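Putative SnoaL-like polyketide cyclase (Shewanella putrefaciens, PDB 3GZB) is of unknown function but has the NTF2-like fold of SnoaL-type polyketide cyclases and may bind or convert a small molecule, as relatives do in a cone-shaped pocket. Local coordinates at residues 25-29 / 41-45; 92-97 / 122-128. All coordinates share one frame; numbering follows the deposited sequence. Where two conformers were deposited one is given.

Contact 1 (25-29 / 41-45)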
loop_
_atom_site.group_PDB
_atom_site.type_symbol
_atom_site.label_atom_id
_atom_site.label_comp_id
_atom_site.label_asym_id
_atom_site.label_seq_id
_atom_site.Cartn_x
_atom_site.Cartn_y
_atom_site.Cartn_z
ATOM N N LEU A 25 -11.521 -7.516 -11.277
ATOM C CA LEU A 25 -12.600 -6.650 -10.799
ATOM C C LEU A 25 -12.079 -5.291 -10.328
ATOM O O LEU A 25 -12.695 -4.266 -10.581
ATOM C CB LEU A 25 -13.427 -7.343 -9.710
ATOM C CG LEU A 25 -14.731 -6.641 -9.300
ATOM C CD1 LEU A 25 -15.723 -6.522 -10.501
ATOM C CD2 LEU A 25 -15.397 -7.350 -8.104
ATOM N N ALA A 26 -10.918 -5.287 -9.664
ATOM C CA ALA A 26 -10.298 -4.063 -9.254
ATOM C C ALA A 26 -10.032 -3.178 -10.450
ATOM O O ALA A 26 -10.210 -1.963 -10.343
ATOM C CB ALA A 26 -8.973 -4.359 -8.522
ATOM N N VAL A 27 -9.580 -3.741 -11.575
ATOM C CA VAL A 27 -9.343 -2.946 -12.767
ATOM C C VAL A 27 -10.628 -2.225 -13.221
ATOM O O VAL A 27 -10.614 -1.017 -13.559
ATOM C CB VAL A 27 -8.743 -3.782 -13.895
ATOM C CG1 VAL A 27 -8.639 -2.997 -15.205
ATOM C CG2 VAL A 27 -7.348 -4.358 -13.481
ATOM N N LYS A 28 -11.744 -2.926 -13.256
ATOM C CA LYS A 28 -13.039 -2.322 -13.636
ATOM C C LYS A 28 -13.395 -1.144 -12.741
ATOM O O LYS A 28 -13.813 -0.078 -13.214
ATOM C CB LYS A 28 -14.155 -3.370 -13.575
ATOM C CG LYS A 28 -13.932 -4.549 -14.543
ATOM C CD LYS A 28 -15.187 -5.309 -14.751
ATOM C CE LYS A 28 -15.108 -6.227 -15.950
ATOM N NZ LYS A 28 -16.470 -6.707 -16.248
ATOM N N TYR A 29 -13.246 -1.360 -11.447
ATOM C CA TYR A 29 -13.504 -0.273 -10.473
ATOM C C TYR A 29 -12.615 0.945 -10.679
ATOM O O TYR A 29 -13.110 2.071 -10.731
ATOM C CB TYR A 29 -13.395 -0.811 -9.085
ATOM C CG TYR A 29 -13.483 0.206 -7.965
ATOM C CD1 TYR A 29 -14.692 0.596 -7.449
ATOM C CD2 TYR A 29 -12.354 0.781 -7.423
ATOM C CE1 TYR A 29 -14.744 1.469 -6.363
ATOM C CE2 TYR A 29 -12.393 1.659 -6.374
ATOM C CZ TYR A 29 -13.596 2.031 -5.858
ATOM O OH TYR A 29 -13.695 2.879 -4.773
ATOM N N LEU A 41 -19.561 3.434 -10.985
ATOM C CA LEU A 41 -18.917 3.386 -9.685
ATOM C C LEU A 41 -19.895 3.092 -8.561
ATOM O O LEU A 41 -19.599 2.274 -7.669
ATOM C CB LEU A 41 -18.147 4.673 -9.380
ATOM C CG LEU A 41 -17.039 4.528 -8.326
ATOM C CD1 LEU A 41 -15.881 3.707 -8.867
ATOM C CD2 LEU A 41 -16.506 5.890 -7.809
ATOM N N ILE A 42 -21.091 3.682 -8.600
ATOM C CA ILE A 42 -21.991 3.486 -7.467
ATOM C C ILE A 42 -22.476 2.030 -7.387
ATOM O O ILE A 42 -22.851 1.587 -6.290
ATOM C CB ILE A 42 -23.116 4.509 -7.442
ATOM C CG1 ILE A 42 -23.708 4.628 -6.022
ATOM C CG2 ILE A 42 -24.128 4.166 -8.512
ATOM C CD1 ILE A 42 -24.782 5.727 -5.882
ATOM N N THR A 43 -22.445 1.287 -8.501
ATOM C CA THR A 43 -22.766 -0.169 -8.464
ATOM C C THR A 43 -21.819 -0.963 -7.576
ATOM O O THR A 43 -22.158 -2.069 -7.139
ATOM C CB THR A 43 -22.821 -0.828 -9.834
ATOM O OG1 THR A 43 -21.529 -1.070 -10.363
ATOM C CG2 THR A 43 -23.687 -0.035 -10.849
ATOM N N PHE A 44 -20.631 -0.424 -7.293
ATOM C CA PHE A 44 -19.679 -1.125 -6.480
ATOM C C PHE A 44 -19.835 -0.792 -4.990
ATOM O O PHE A 44 -19.112 -1.355 -4.161
ATOM C CB PHE A 44 -18.238 -0.743 -6.863
ATOM C CG PHE A 44 -17.751 -1.372 -8.138
ATOM C CD1 PHE A 44 -17.917 -0.730 -9.359
ATOM C CD2 PHE A 44 -17.081 -2.583 -8.110
ATOM C CE1 PHE A 44 -17.423 -1.336 -10.532
ATOM C CE2 PHE A 44 -16.611 -3.164 -9.287
ATOM C CZ PHE A 44 -16.784 -2.549 -10.468
ATOM N N TYR A 45 -20.776 0.081 -4.623
ATOM C CA TYR A 45 -20.919 0.474 -3.227
ATOM C C TYR A 45 -22.288 0.096 -2.674
ATOM O O TYR A 45 -23.296 0.022 -3.414
ATOM C CB TYR A 45 -20.777 2.005 -3.048
ATOM C CG TYR A 45 -19.468 2.611 -3.465
ATOM C CD1 TYR A 45 -18.265 1.971 -3.244
ATOM C CD2 TYR A 45 -19.442 3.857 -4.086
ATOM C CE1 TYR A 45 -17.061 2.563 -3.597
ATOM C CE2 TYR A 45 -18.259 4.457 -4.464
ATOM C CZ TYR A 45 -17.053 3.795 -4.237
ATOM O OH TYR A 45 -15.884 4.444 -4.605
#

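Contact 2 (92-97 / 122-128)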
loop_
_atom_site.group_PDB
_atom_site.type_symbol
_atom_site.label_atom_id
_atom_site.label_comp_id
_atom_site.label_asym_id
_atom_site.label_seq_id
_atom_site.Cartn_x
_atom_site.Cartn_y
_atom_site.Cartn_z
ATOM N N SER A 92 -9.457 -11.595 -1.595
ATOM C CA SER A 92 -10.244 -10.464 -2.018
ATOM C C SER A 92 -9.625 -9.109 -1.664
ATOM O O SER A 92 -10.255 -8.086 -1.908
ATOM C CB SER A 92 -11.669 -10.545 -1.437
ATOM O OG SER A 92 -12.399 -11.593 -2.065
ATOM N N LEU A 93 -8.391 -9.047 -1.116
ATOM C CA LEU A 93 -7.695 -7.774 -0.820
ATOM C C LEU A 93 -6.712 -7.583 -1.951
ATOM O O LEU A 93 -5.748 -8.356 -2.132
ATOM C CB LEU A 93 -6.948 -7.894 0.503
ATOM C CG LEU A 93 -6.125 -6.680 0.863
ATOM C CD1 LEU A 93 -7.031 -5.478 1.104
ATOM C CD2 LEU A 93 -5.278 -7.019 2.119
ATOM N N VAL A 94 -6.916 -6.530 -2.732
ATOM C CA VAL A 94 -6.084 -6.177 -3.878
ATOM C C VAL A 94 -5.245 -4.925 -3.527
ATOM O O VAL A 94 -5.803 -3.939 -2.994
ATOM C CB VAL A 94 -6.951 -5.881 -5.122
ATOM C CG1 VAL A 94 -6.050 -5.389 -6.296
ATOM C CG2 VAL A 94 -7.785 -7.115 -5.518
ATOM N N VAL A 95 -3.928 -4.985 -3.786
ATOM C CA VAL A 95 -2.996 -3.927 -3.438
ATOM C C VAL A 95 -2.372 -3.428 -4.689
ATOM O O VAL A 95 -1.891 -4.223 -5.516
ATOM C CB VAL A 95 -1.891 -4.433 -2.489
ATOM C CG1 VAL A 95 -0.906 -3.296 -2.105
ATOM C CG2 VAL A 95 -2.472 -5.042 -1.218
HETATM N N MSE A 96 -2.382 -2.100 -4.897
HETATM C CA MSE A 96 -1.859 -1.446 -6.110
HETATM C C MSE A 96 -0.911 -0.349 -5.725
HETATM O O MSE A 96 -1.253 0.500 -4.924
HETATM C CB MSE A 96 -2.993 -0.897 -6.968
HETATM C CG MSE A 96 -3.914 -2.009 -7.485
HETATM SE SE MSE A 96 -5.623 -1.349 -8.134
HETATM C CE MSE A 96 -6.364 -0.986 -6.452
ATOM N N ILE A 97 0.311 -0.395 -6.248
ATOM C CA ILE A 97 1.366 0.567 -6.002
ATOM C C ILE A 97 1.606 1.294 -7.306
ATOM O O ILE A 97 1.840 0.639 -8.338
ATOM C CB ILE A 97 2.661 -0.131 -5.587
ATOM C CG1 ILE A 97 2.484 -0.982 -4.352
ATOM C CG2 ILE A 97 3.779 0.921 -5.397
ATOM C CD1 ILE A 97 3.682 -1.938 -4.010
ATOM N N ALA A 122 1.443 6.694 -4.798
ATOM C CA ALA A 122 0.339 6.180 -3.989
ATOM C C ALA A 122 0.321 4.696 -3.885
ATOM O O ALA A 122 0.840 3.989 -4.734
ATOM C CB ALA A 122 -0.990 6.646 -4.597
ATOM N N VAL A 123 -0.298 4.233 -2.801
ATOM C CA VAL A 123 -0.735 2.874 -2.616
ATOM C C VAL A 123 -2.221 2.940 -2.408
ATOM O O VAL A 123 -2.726 3.694 -1.557
ATOM C CB VAL A 123 -0.052 2.244 -1.415
ATOM C CG1 VAL A 123 -0.517 0.793 -1.177
ATOM C CG2 VAL A 123 1.491 2.317 -1.595
ATOM N N THR A 124 -2.944 2.135 -3.160
ATOM C CA THR A 124 -4.415 1.987 -3.036
ATOM C C THR A 124 -4.718 0.503 -2.808
ATOM O O THR A 124 -4.201 -0.351 -3.557
ATOM C CB THR A 124 -5.117 2.469 -4.311
ATOM O OG1 THR A 124 -4.893 3.882 -4.398
ATOM C CG2 THR A 124 -6.628 2.158 -4.308
ATOM N N SER A 125 -5.521 0.170 -1.797
ATOM C CA SER A 125 -5.978 -1.185 -1.611
ATOM C C SER A 125 -7.475 -1.210 -1.673
ATOM O O SER A 125 -8.180 -0.281 -1.252
ATOM C CB SER A 125 -5.468 -1.802 -0.314
ATOM O OG SER A 125 -5.989 -1.114 0.834
ATOM N N LEU A 126 -8.006 -2.312 -2.187
ATOM C CA LEU A 126 -9.445 -2.577 -2.258
ATOM C C LEU A 126 -9.734 -3.906 -1.592
ATOM O O LEU A 126 -9.121 -4.924 -1.944
ATOM C CB LEU A 126 -9.944 -2.625 -3.708
ATOM C CG LEU A 126 -9.626 -1.431 -4.599
ATOM C CD1 LEU A 126 -10.124 -1.692 -6.033
ATOM C CD2 LEU A 126 -10.221 -0.175 -4.027
ATOM N N LYS A 127 -10.681 -3.912 -0.676
ATOM C CA LYS A 127 -11.236 -5.156 -0.158
ATOM C C LYS A 127 -12.562 -5.356 -0.893
ATOM O O LYS A 127 -13.434 -4.463 -0.855
ATOM C CB LYS A 127 -11.444 -5.058 1.356
ATOM C CG LYS A 127 -11.824 -6.359 2.040
ATOM C CD LYS A 127 -10.761 -7.451 1.888
ATOM C CE LYS A 127 -11.150 -8.687 2.713
ATOM N NZ LYS A 127 -10.450 -9.931 2.278
ATOM N N LEU A 128 -12.698 -6.487 -1.574
ATOM C CA LEU A 128 -13.791 -6.777 -2.446
ATOM C C LEU A 128 -14.708 -7.840 -1.855
ATOM O O LEU A 128 -14.255 -8.767 -1.165
ATOM C CB LEU A 128 -13.266 -7.302 -3.783
ATOM C CG LEU A 128 -12.300 -6.316 -4.474
ATOM C CD1 LEU A 128 -11.689 -6.999 -5.696
ATOM C CD2 LEU A 128 -12.942 -5.069 -4.848
HETATM O O HOH W 1 -15.195 -11.883 -1.571
#

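Contact 1 (25-29 / 41-45)
Tyr-29 lays its CB over the centre of the Phe-44 ring, 12° off the ring normal, a CH-pi contact that continues into an edge-to-face pair. The ring edge of Tyr-29 points at that same face, CD1 lying 3.7 Å from Phe-44 CG with the planes at 77°. At the far end of the tyrosine, its OH meets Tyr-45 OH at 2.7 Å in a hydrogen bond that either hydroxyl could donate, each lying at the edge of the other's ring. Leu-41 CD1 approaches the Tyr-29 ring obliquely, 3.5 Å from CE1, while Leu-25 CD1 abuts the edge of Phe-44 at CE2, 3.7 Å away. Such packing of the N-terminal helices, 21-34 and 38-42, is part of the helical side of the NTF2-like alpha+beta fold. A type I turn from Ile-42 to Tyr-45 carries the side chains of Phe-44 and Tyr-45. With CG opposite its own carbonyl carbon (chi1 -76°), Phe-44 reaches helix 21-34; being wholly apolar, it suits a place beneath Tyr-29 CB. Tyrosine suits position 29 because its ring packs among apolar groups while its hydroxyl also hydrogen-bonds ND1 of His-138. Beyond, Tyr-45 rests on Ile-66 and Ile-67 of helix 63-73.

Contact 2 (92-97 / 122-128)
Val-94 and Leu-126 exchange two backbone hydrogen bonds: Val-94 N to Leu-126 O at 2.8 Å, almost straight at 174°, and Leu-126 N to Val-94 O at 2.9 Å. Met-96, present as selenomethionine, and Thr-124 form the next hydrogen-bonded pair of these antiparallel strands, again with both N-H groups engaged. Leu-128 N adds a fifth bond, to Ser-92 O at 2.9 Å, its donor tilted 25° from the carbonyl plane. The backbone of Val-95 and Ile-97 turns instead to strand 86-90 and its approach, and that of Val-123 to Leu-141 of strand 134-142. Just before strand 93-103 begins, a water bonded to Ser-92 OG donates to Leu-128 O at 3.3 Å. The buried hydroxyl of Thr-124 is satisfied by Asp-140 and by Tyr-100 OH, while its methyl CG2 meets Met-96 CE at 3.8 Å. A bend at chi3 (-74°) brings that same CE against Leu-126 CG, also at 3.8 Å. On the other sheet face, beta-branched Val-95, Ile-97 and Val-123 suit extended strands and pack against the second subunit. With backbone polarity met within the sheet, one face can supply an apolar interior with an embedded polar group at Thr-124, while the valines and Ile-97 of the other give an apolar patch to the dimer contact.

Segment 25-29 of contact 1 lies against the face of contact 2 that bears Val-94, Met-96 and Leu-126; the contact centres are about 13 Å apart. Ala-26 is one point of close packing: its small CB sits 3.8 Å from Val-94 CG1, letting helix 21-34 approach both strands. Beside it, Tyr-29 CD2 reaches Leu-126 CD1 at 3.6 Å, tying the aromatic cluster to the sheet. His-138 of strand 134-142 joins the two as well, hydrogen-bonding Tyr-29 and packing on Thr-124 and Leu-126. Helix and sheet probably help form the pocket characteristic of NTF2-like proteins; a bound 1,2-ethanediol, probably from crystallisation, lies about 4 Å from the Tyr-45 side chain.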